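Local coordinates for protein putative hydrolase (Burkholderia cenocepacia, PDB 4X00) that is a putative hydrolase of the alpha/beta hydrolase fold, probably an aryl esterase that cleaves ester bonds with a serine nucleophile, at residues 14-19 / 95-100; 24-29 / 63-68; 116-121 / 131-136; 175-180 / 262-267. All blocks are in the same frame, centred on the assembly; numbering follows the deposited sequence.

Interaction 1: residues 14-19 / 95-100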
# COMPACT_ATOMS: atom_id res chain seq x y z
N TYR A 14 0.11 6.87 17.77
CA TYR A 14 -0.58 8.15 17.91
C TYR A 14 -1.57 8.33 16.78
O TYR A 14 -1.82 7.40 16.01
CB TYR A 14 0.41 9.32 17.98
CG TYR A 14 1.39 9.38 16.84
CD1 TYR A 14 2.61 8.71 16.92
CD2 TYR A 14 1.12 10.12 15.71
CE1 TYR A 14 3.52 8.78 15.88
CE2 TYR A 14 2.01 10.19 14.68
CZ TYR A 14 3.22 9.52 14.77
OH TYR A 14 4.11 9.59 13.74
N THR A 15 -2.19 9.49 16.68
CA THR A 15 -3.18 9.68 15.64
C THR A 15 -2.89 10.97 14.89
O THR A 15 -2.20 11.87 15.41
CB THR A 15 -4.61 9.71 16.22
OG1 THR A 15 -4.72 10.78 17.15
CG2 THR A 15 -4.93 8.41 16.95
N VAL A 16 -3.43 11.03 13.67
CA VAL A 16 -3.33 12.21 12.80
C VAL A 16 -4.71 12.49 12.21
O VAL A 16 -5.34 11.58 11.66
CB VAL A 16 -2.30 11.98 11.67
CG1 VAL A 16 -2.38 13.11 10.62
CG2 VAL A 16 -0.89 11.87 12.24
N THR A 17 -5.20 13.72 12.33
CA THR A 17 -6.47 14.07 11.71
C THR A 17 -6.30 14.49 10.26
O THR A 17 -5.52 15.39 9.96
CB THR A 17 -7.15 15.19 12.48
OG1 THR A 17 -7.26 14.81 13.86
CG2 THR A 17 -8.53 15.48 11.92
N ALA A 18 -7.02 13.85 9.35
CA ALA A 18 -6.98 14.21 7.93
C ALA A 18 -7.85 15.45 7.65
O ALA A 18 -8.66 15.86 8.48
CB ALA A 18 -7.45 13.02 7.08
N PRO A 19 -7.70 16.05 6.46
CA PRO A 19 -8.43 17.32 6.24
C PRO A 19 -9.97 17.20 6.23
O PRO A 19 -10.65 18.21 6.43
CB PRO A 19 -7.92 17.78 4.87
CG PRO A 19 -6.62 17.08 4.68
CD PRO A 19 -6.70 15.79 5.41
N ALA A 95 -0.86 12.96 2.82
CA ALA A 95 -0.26 14.27 2.98
C ALA A 95 -0.31 14.73 4.44
O ALA A 95 0.62 15.36 4.94
CB ALA A 95 -0.94 15.29 2.08
N ALA A 96 -1.41 14.42 5.12
CA ALA A 96 -1.56 14.83 6.51
C ALA A 96 -0.55 14.12 7.40
O ALA A 96 0.01 14.72 8.32
CB ALA A 96 -2.98 14.55 6.99
N ILE A 97 -0.31 12.84 7.14
CA ILE A 97 0.72 12.12 7.88
C ILE A 97 2.12 12.66 7.59
O ILE A 97 2.89 12.87 8.52
CB ILE A 97 0.61 10.65 7.60
CG1 ILE A 97 -0.65 10.19 8.36
CG2 ILE A 97 1.87 9.85 8.00
CD1 ILE A 97 -1.13 8.89 8.00
N ILE A 98 2.45 12.94 6.32
CA ILE A 98 3.74 13.55 6.00
C ILE A 98 3.91 14.85 6.76
O ILE A 98 4.98 15.13 7.33
CB ILE A 98 3.87 13.78 4.48
CG1 ILE A 98 3.94 12.42 3.77
CG2 ILE A 98 5.10 14.64 4.16
CD1 ILE A 98 3.82 12.47 2.27
N GLU A 99 2.86 15.65 6.82
CA GLU A 99 2.95 16.94 7.53
C GLU A 99 3.06 16.78 9.05
O GLU A 99 3.91 17.42 9.69
CB GLU A 99 1.76 17.82 7.18
CG GLU A 99 1.86 18.37 5.78
CD GLU A 99 0.72 19.30 5.40
OE1 GLU A 99 0.26 20.10 6.26
OE2 GLU A 99 0.28 19.23 4.23
N SER A 100 2.21 15.94 9.62
CA SER A 100 2.11 15.86 11.07
C SER A 100 3.38 15.28 11.68
O SER A 100 3.81 15.69 12.76
CB SER A 100 0.90 15.02 11.47
OG SER A 100 0.68 15.12 12.87

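Interaction 2: residues 24-29 / 63-68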
# COMPACT_ATOMS: atom_id res chain seq x y z
N LEU A 24 -6.63 9.11 11.59
CA LEU A 24 -5.79 8.00 11.17
C LEU A 24 -4.96 7.50 12.32
O LEU A 24 -4.38 8.29 13.05
CB LEU A 24 -4.87 8.46 10.05
CG LEU A 24 -5.63 9.06 8.87
CD1 LEU A 24 -4.68 9.87 7.98
CD2 LEU A 24 -6.40 7.98 8.10
N ALA A 25 -4.91 6.18 12.47
CA ALA A 25 -4.06 5.53 13.47
C ALA A 25 -2.67 5.36 12.88
O ALA A 25 -2.51 4.71 11.85
CB ALA A 25 -4.65 4.18 13.85
N VAL A 26 -1.67 5.97 13.53
CA VAL A 26 -0.30 6.02 13.04
C VAL A 26 0.64 5.36 14.04
O VAL A 26 0.43 5.43 15.27
CB VAL A 26 0.13 7.48 12.80
CG1 VAL A 26 1.51 7.53 12.21
CG2 VAL A 26 -0.89 8.17 11.88
N GLN A 27 1.66 4.69 13.53
CA GLN A 27 2.68 4.06 14.38
C GLN A 27 4.09 4.41 13.90
O GLN A 27 4.29 4.70 12.72
CB GLN A 27 2.54 2.54 14.40
CG GLN A 27 1.14 2.01 14.61
CD GLN A 27 0.22 2.23 13.42
OE1 GLN A 27 0.62 2.12 12.27
NE2 GLN A 27 -1.03 2.55 13.70
N GLU A 28 5.04 4.39 14.83
CA GLU A 28 6.43 4.60 14.45
C GLU A 28 7.35 3.63 15.13
O GLU A 28 7.14 3.23 16.28
CB GLU A 28 6.91 5.99 14.83
CG GLU A 28 6.57 7.02 13.88
CD GLU A 28 7.30 8.30 14.22
OE1 GLU A 28 8.54 8.30 14.45
OE2 GLU A 28 6.59 9.30 14.30
N ALA A 29 8.41 3.29 14.42
CA ALA A 29 9.45 2.43 14.96
C ALA A 29 10.76 2.93 14.40
O ALA A 29 10.80 3.92 13.69
CB ALA A 29 9.23 0.97 14.58
N ARG A 63 13.62 6.05 10.17
CA ARG A 63 12.38 6.36 10.90
C ARG A 63 11.24 5.64 10.19
O ARG A 63 10.88 5.99 9.06
CB ARG A 63 12.17 7.87 10.96
CG ARG A 63 10.90 8.26 11.70
CD ARG A 63 10.70 9.77 11.73
NE ARG A 63 9.50 10.10 12.48
CZ ARG A 63 8.94 11.30 12.47
NH1 ARG A 63 9.49 12.26 11.72
NH2 ARG A 63 7.85 11.54 13.19
N LEU A 64 10.69 4.61 10.83
CA LEU A 64 9.76 3.70 10.16
C LEU A 64 8.33 4.03 10.55
O LEU A 64 7.90 3.76 11.67
CB LEU A 64 10.09 2.24 10.52
CG LEU A 64 11.53 1.80 10.21
CD1 LEU A 64 11.77 0.39 10.79
CD2 LEU A 64 11.79 1.79 8.72
N ILE A 65 7.60 4.61 9.61
CA ILE A 65 6.25 5.10 9.90
C ILE A 65 5.22 4.22 9.19
O ILE A 65 5.32 4.00 7.98
CB ILE A 65 6.09 6.55 9.43
CG1 ILE A 65 7.07 7.46 10.18
CG2 ILE A 65 4.62 7.02 9.58
CD1 ILE A 65 7.27 8.83 9.50
N THR A 66 4.21 3.76 9.93
CA THR A 66 3.11 3.03 9.32
C THR A 66 1.80 3.72 9.72
O THR A 66 1.78 4.52 10.66
CB THR A 66 3.07 1.55 9.78
OG1 THR A 66 3.05 1.48 11.21
CG2 THR A 66 4.26 0.76 9.27
N TYR A 67 0.72 3.40 9.03
CA TYR A 67 -0.60 3.86 9.45
C TYR A 67 -1.65 2.97 8.85
O TYR A 67 -1.40 2.21 7.91
CB TYR A 67 -0.85 5.33 9.04
CG TYR A 67 -0.98 5.63 7.57
CD1 TYR A 67 0.15 5.72 6.77
CD2 TYR A 67 -2.22 5.87 7.00
CE1 TYR A 67 0.05 6.06 5.42
CE2 TYR A 67 -2.35 6.22 5.67
CZ TYR A 67 -1.19 6.34 4.88
OH TYR A 67 -1.30 6.68 3.55
N ASP A 68 -2.87 3.05 9.41
CA ASP A 68 -4.00 2.33 8.84
C ASP A 68 -4.72 3.26 7.86
O ASP A 68 -5.04 4.42 8.19
CB ASP A 68 -4.98 1.88 9.93
CG ASP A 68 -4.38 0.89 10.90
OD1 ASP A 68 -3.35 0.25 10.59
OD2 ASP A 68 -4.94 0.75 12.01

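Interaction 3: residues 116-121 / 131-136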
# COMPACT_ATOMS: atom_id res chain seq x y z
N ALA A 116 -1.86 2.97 -5.51
CA ALA A 116 -2.81 3.93 -6.08
C ALA A 116 -2.88 5.20 -5.22
O ALA A 116 -3.04 6.31 -5.75
CB ALA A 116 -4.20 3.29 -6.20
N VAL A 117 -2.79 5.02 -3.91
CA VAL A 117 -2.72 6.19 -3.03
C VAL A 117 -1.49 7.05 -3.38
O VAL A 117 -1.59 8.30 -3.46
CB VAL A 117 -2.67 5.78 -1.54
CG1 VAL A 117 -2.38 6.97 -0.62
CG2 VAL A 117 -3.96 5.05 -1.10
N ILE A 118 -0.32 6.41 -3.59
CA ILE A 118 0.86 7.17 -4.01
C ILE A 118 0.61 7.89 -5.33
O ILE A 118 0.98 9.07 -5.47
CB ILE A 118 2.10 6.27 -4.12
CG1 ILE A 118 2.49 5.77 -2.72
CG2 ILE A 118 3.28 7.06 -4.73
CD1 ILE A 118 3.63 4.74 -2.72
N SER A 119 0.01 7.21 -6.31
CA SER A 119 -0.23 7.90 -7.59
C SER A 119 -1.11 9.13 -7.39
O SER A 119 -0.86 10.18 -8.00
CB SER A 119 -0.89 6.99 -8.62
OG SER A 119 -0.00 5.95 -8.96
N ASN A 120 -2.15 8.99 -6.57
CA ASN A 120 -3.04 10.12 -6.33
C ASN A 120 -2.35 11.24 -5.55
O ASN A 120 -2.59 12.42 -5.81
CB ASN A 120 -4.31 9.64 -5.63
CG ASN A 120 -5.26 8.99 -6.59
OD1 ASN A 120 -5.39 9.44 -7.74
ND2 ASN A 120 -6.00 7.97 -6.12
N TYR A 121 -1.44 10.87 -4.63
CA TYR A 121 -0.63 11.85 -3.95
C TYR A 121 0.29 12.59 -4.92
O TYR A 121 0.36 13.83 -4.91
CB TYR A 121 0.19 11.17 -2.83
CG TYR A 121 1.18 12.10 -2.19
CD1 TYR A 121 0.79 12.97 -1.17
CD2 TYR A 121 2.49 12.17 -2.65
CE1 TYR A 121 1.69 13.85 -0.59
CE2 TYR A 121 3.40 13.04 -2.07
CZ TYR A 121 3.00 13.90 -1.06
OH TYR A 121 3.93 14.76 -0.51
N ALA A 131 11.34 11.72 -1.23
CA ALA A 131 12.64 11.37 -1.78
C ALA A 131 12.56 10.28 -2.84
O ALA A 131 13.50 10.10 -3.60
CB ALA A 131 13.59 10.92 -0.66
N GLY A 132 11.44 9.56 -2.91
CA GLY A 132 11.30 8.45 -3.83
C GLY A 132 10.08 7.63 -3.43
O GLY A 132 9.49 7.86 -2.36
N ALA A 133 9.73 6.65 -4.26
CA ALA A 133 8.61 5.77 -3.92
C ALA A 133 8.86 4.38 -4.45
O ALA A 133 9.40 4.22 -5.55
CB ALA A 133 7.30 6.33 -4.49
N VAL A 134 8.46 3.41 -3.66
CA VAL A 134 8.46 2.01 -4.04
C VAL A 134 7.01 1.54 -4.15
O VAL A 134 6.25 1.62 -3.17
CB VAL A 134 9.20 1.15 -3.01
CG1 VAL A 134 9.24 -0.31 -3.48
CG2 VAL A 134 10.62 1.69 -2.75
N TYR A 135 6.62 1.07 -5.34
CA TYR A 135 5.31 0.45 -5.54
C TYR A 135 5.53 -1.04 -5.36
O TYR A 135 6.28 -1.65 -6.13
CB TYR A 135 4.75 0.70 -6.93
CG TYR A 135 4.17 2.08 -7.15
CD1 TYR A 135 4.91 3.25 -6.94
CD2 TYR A 135 2.86 2.22 -7.64
CE1 TYR A 135 4.35 4.51 -7.16
CE2 TYR A 135 2.32 3.48 -7.86
CZ TYR A 135 3.06 4.61 -7.63
OH TYR A 135 2.51 5.83 -7.86
N VAL A 136 4.91 -1.63 -4.35
CA VAL A 136 5.07 -3.04 -4.10
C VAL A 136 3.81 -3.75 -4.57
O VAL A 136 2.75 -3.62 -3.94
CB VAL A 136 5.31 -3.31 -2.63
CG1 VAL A 136 5.65 -4.81 -2.46
CG2 VAL A 136 6.38 -2.37 -2.07

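Interaction 4: residues 175-180 / 262-267. With EDO (1,2-ethanediol), chain K.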
# COMPACT_ATOMS: atom_id res chain seq x y z
N LEU A 175 -5.50 -15.14 -1.87
CA LEU A 175 -4.97 -14.67 -3.16
C LEU A 175 -3.84 -13.67 -2.98
O LEU A 175 -3.19 -13.32 -3.96
CB LEU A 175 -6.10 -14.05 -3.99
CG LEU A 175 -7.06 -15.12 -4.54
CD1 LEU A 175 -8.30 -14.40 -5.08
CD2 LEU A 175 -6.41 -16.00 -5.62
N CYS A 176 -3.61 -13.18 -1.77
CA CYS A 176 -2.55 -12.20 -1.56
C CYS A 176 -1.16 -12.86 -1.53
O CYS A 176 -0.16 -12.14 -1.45
CB CYS A 176 -2.78 -11.43 -0.26
SG CYS A 176 -4.09 -10.18 -0.36
N PHE A 177 -1.09 -14.20 -1.56
CA PHE A 177 0.19 -14.89 -1.39
C PHE A 177 0.38 -15.96 -2.43
O PHE A 177 -0.59 -16.64 -2.80
CB PHE A 177 0.29 -15.56 -0.02
CG PHE A 177 0.08 -14.61 1.12
CD1 PHE A 177 1.14 -13.87 1.62
CD2 PHE A 177 -1.18 -14.43 1.70
CE1 PHE A 177 0.96 -12.97 2.65
CE2 PHE A 177 -1.35 -13.55 2.73
CZ PHE A 177 -0.31 -12.82 3.21
N HIS A 178 1.62 -16.15 -2.86
CA HIS A 178 2.01 -17.43 -3.48
C HIS A 178 2.57 -18.35 -2.41
O HIS A 178 2.11 -19.48 -2.28
CB HIS A 178 3.03 -17.21 -4.60
CG HIS A 178 3.44 -18.48 -5.27
ND1 HIS A 178 2.56 -19.26 -5.99
CD2 HIS A 178 4.64 -19.10 -5.34
CE1 HIS A 178 3.20 -20.31 -6.47
NE2 HIS A 178 4.47 -20.23 -6.09
N ARG A 179 3.58 -17.87 -1.68
CA ARG A 179 4.13 -18.57 -0.51
C ARG A 179 3.17 -18.27 0.66
O ARG A 179 3.20 -17.18 1.21
CB ARG A 179 5.56 -18.08 -0.17
CG ARG A 179 6.66 -18.23 -1.25
CD ARG A 179 8.03 -17.81 -0.66
NE ARG A 179 9.16 -18.06 -1.54
CZ ARG A 179 10.44 -17.85 -1.20
NH1 ARG A 179 10.75 -17.36 0.01
NH2 ARG A 179 11.39 -18.12 -2.06
N GLN A 180 2.27 -19.19 0.99
CA GLN A 180 1.31 -18.90 2.06
C GLN A 180 2.02 -18.72 3.39
O GLN A 180 2.99 -19.42 3.68
CB GLN A 180 0.27 -20.01 2.21
CG GLN A 180 -0.68 -20.11 1.00
CD GLN A 180 -1.53 -18.85 0.77
OE1 GLN A 180 -2.00 -18.21 1.70
NE2 GLN A 180 -1.78 -18.54 -0.49
N PHE A 262 6.90 -8.57 0.41
CA PHE A 262 7.47 -8.07 1.67
C PHE A 262 7.24 -9.07 2.82
O PHE A 262 7.98 -9.04 3.82
CB PHE A 262 6.89 -6.69 2.02
CG PHE A 262 5.37 -6.69 2.05
CD1 PHE A 262 4.62 -6.52 0.89
CD2 PHE A 262 4.71 -6.95 3.26
CE1 PHE A 262 3.23 -6.57 0.92
CE2 PHE A 262 3.33 -7.02 3.31
CZ PHE A 262 2.58 -6.83 2.13
N LEU A 263 6.23 -9.94 2.67
CA LEU A 263 6.00 -11.02 3.64
C LEU A 263 6.59 -12.32 3.13
O LEU A 263 7.12 -13.11 3.91
CB LEU A 263 4.49 -11.20 3.90
CG LEU A 263 3.92 -10.18 4.91
CD1 LEU A 263 2.38 -10.15 4.81
CD2 LEU A 263 4.37 -10.48 6.34
N GLU A 264 6.50 -12.54 1.81
CA GLU A 264 6.93 -13.83 1.24
C GLU A 264 8.45 -14.00 1.12
O GLU A 264 8.97 -15.12 1.28
CB GLU A 264 6.30 -14.04 -0.14
CG GLU A 264 4.75 -14.09 -0.07
CD GLU A 264 4.10 -14.17 -1.43
OE1 GLU A 264 4.29 -15.19 -2.11
OE2 GLU A 264 3.39 -13.23 -1.82
N GLU A 265 9.14 -12.91 0.81
CA GLU A 265 10.60 -12.89 0.68
C GLU A 265 11.13 -11.68 1.45
O GLU A 265 11.63 -10.72 0.86
CB GLU A 265 11.00 -12.82 -0.80
CG GLU A 265 10.68 -14.10 -1.56
CD GLU A 265 11.20 -14.10 -2.99
OE1 GLU A 265 12.41 -13.90 -3.20
OE2 GLU A 265 10.40 -14.30 -3.92
N PRO A 266 10.99 -11.71 2.78
CA PRO A 266 11.23 -10.48 3.55
C PRO A 266 12.70 -10.08 3.60
O PRO A 266 12.97 -8.88 3.62
CB PRO A 266 10.71 -10.86 4.96
CG PRO A 266 10.85 -12.35 5.02
CD PRO A 266 10.53 -12.83 3.62
N GLU A 267 13.62 -11.04 3.61
CA GLU A 267 15.03 -10.67 3.64
C GLU A 267 15.44 -9.96 2.34
O GLU A 267 16.10 -8.92 2.35
CB GLU A 267 15.89 -11.91 3.84
CG GLU A 267 15.61 -12.65 5.14
CD GLU A 267 14.44 -13.66 5.06
OE1 GLU A 267 13.90 -13.90 3.97
OE2 GLU A 267 14.14 -14.30 6.08
C1 EDO K . 4.82 -14.64 5.03
O1 EDO K . 4.11 -14.55 6.25
C2 EDO K . 4.09 -15.24 3.84
O2 EDO K . 4.91 -16.25 3.25

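Interaction 1: residues 14-19 / 95-100
Val16 of strand 14-17 packs against one side of helix 95-100 and carries most of this contact. Its two methyls divide the work. Val16 CG1, anti to the backbone N (chi1 170°), comes down on the helix backbone, 3.7 Å from Ala96 O. Val16 CG1 also touches Ala96 CB at 4.0 Å and Ile97 CG1 at 4.1 Å. CG2 turns the other way and meets Ser100, one helical turn after Ala96, with 3.7 Å between Val16 CG2 and Ser100 OG. Val16 is therefore held against Ala96, Ile97 and Ser100 together, and it is buried. The contact thins past the end of the strand. There Ala96 CB faces the chain as it leaves the sheet, 4.0 Å from Thr17 O and 4.2 Å from Pro19 CD. Pro19 and Ser100 lie at the solvent side. Strand 12-17 is the outermost strand of the sheet within the chain, and helix 87-100 packs against it at this edge. The small side chain of Ala96 lets the loop pass close, with the CA atoms of Ala18 and Ala96 5.6 Å apart. Between these segments the helix rests on the edge strand mainly through van der Waals contact, with no hydrogen bond to set its direction.

Interaction 2: residues 24-29 / 63-68
The guanidinium of Arg63 meets the carboxylate of Glu28 along its edge, while Ile65 CD1 lies over one face, offset toward the rim. Arg63 grips side-on with two nitrogens. Arg63 NE bonds to Glu28 OE1 at 2.8 Å, and Arg63 NH2 bonds to Glu28 OE2 at 2.8 Å. Both oxygens lie near the guanidinium plane, but the carboxylate is turned 53° from it, and each oxygen is met from above the carboxylate plane. The Arg63 chain is extended from CG to NE, which carries the guanidinium out to the Glu28 carboxylate. Glu28 OE2 also bonds to Tyr14 OH, so two side chains hold it.

On the sheet face of Gln27, the Gln27 chain bends at chi2 (70°) and crosses Thr66 at about a right angle. Thr66 OG1 donates to Gln27 OE1 at 2.7 Å, in the amide plane and on a lone pair. On the other face, Val26 and Ile65 lie side by side, with Val26 CG1 4.1 Å from Ile65 CG2.

The strands run antiparallel. Gln27 and Thr66 form a hydrogen-bonded pair, with Gln27 N to Thr66 O at 2.9 Å. Ala29 and Leu64 form another. Asp68 N extends the bonding to Ala25 O at 3.0 Å.

Strand 23-30 lies between strands 12-17 and 63-67, and strand 36-40 runs parallel to 63-67 on its far side. Helix 87-100 packs on the sheet face that carries Val26, Ile65 and Tyr67; Tyr67 touches its Leu94 and Ile97. Arg47 from a loop packs on Gln27 and Thr66.

Interaction 3: residues 116-121 / 131-136
Ile118 is the first residue of helix 116-121 to reach strand 132-136 with its side chain. Its branches part. Ile118 CG2, anti to the backbone N, meets Tyr135, 3.7 Å from Tyr135 CE1 and 3.5 Å from Tyr135 OH. Ile118 CG2 also touches Ala133 CB at 4.1 Å. Ile118 CD1 extends farther, to 4.1 Å from Val134 O. The two side chains run alongside each other head to tail: the tyrosine reaches the helix and the isoleucine the strand.

Ser119 follows with the polar contact. Tyr135 OH donates to Ser119 OG at 2.7 Å, and OG sits at the ring edge, near its plane. Chi1 of Ser119 (-66°) sets OG beside its own backbone N, where it also makes a weak hydrogen bond with Gly115 O. The phenol oxygen thus has a polar partner in an otherwise apolar, fully buried contact.

Helix 113-125 and strand 132-136 belong to a beta-alpha-beta unit that starts with strand 107-111. Ile118 also touches the probable nucleophile elbow between that strand and the helix. Helix 87-100 flanks helix 113-125 through Trp90 and Val117. Strand 132-136 lies between strands 107-111 and 222-227, and Val134 packs on helix 266-280.

Interaction 4: residues 175-180 / 262-267
The loop after helix 162-174 is pinned here to the short helix 261-264, which follows His259 of the probable Ser-His-Asp triad. Glu264 is the pin. Its chain, extended beyond CG, carries OE1 to two successive backbone amides of the loop. His178 N bonds to Glu264 OE1 at 2.9 Å, and Arg179 N bonds to the same oxygen at 2.8 Å with an N-H...O angle of 163°. Both donors approach from one face of the carboxylate, well above its plane. Gly258 N also bonds to OE1, and Ala260 N bonds to OE2.

Phe177 places its ring edge against Leu263 CD1, which lies 3.8 Å from Phe177 CE1, and against Glu264 CG. Arg179 runs extended over the helix end. Arg179 NH1 makes a weak hydrogen bond to Glu264 O at 3.1 Å, and Glu265 CG lies over one guanidinium face, 3.6 Å from Arg179 NH1. A 1,2-ethanediol, probably from the crystallisation liquor, sits beside Phe177 and Leu263 and gives a hydrogen bond from O2 to Arg179 O at 2.8 Å. The side chain of Cys176 touches the probable triad. The buried carboxylate is satisfied by backbone N-H groups on both oxygens, which would be expected to stabilise its negative charge.

Interactions 1 and 2 adjoin at one end of the sheet, where strand 12-17 pairs with strand 23-30. Helix 87-100 belongs to interaction 1 and also packs on interaction 2, with Ile97 CD1 3.3 Å from Tyr67 CG. Interaction 3 lies nearest the centre of the chain and touches interaction 1 through Tyr121. Interaction 4 is across the molecule, its centre about 29 Å from that of interaction 1, but Phe262 packs on Val136 of interaction 3. Interactions 2, 3 and 4 are buried, 4 with an exposed rim at His178 and Arg179. Interaction 1, partly buried, is mostly apolar, without hydrogen bonds between its segments. Interaction 2 adds side-chain bonds to strand pairing, interaction 3 buries one hydroxyl pair, and interaction 4 ties a loop to a carboxylate.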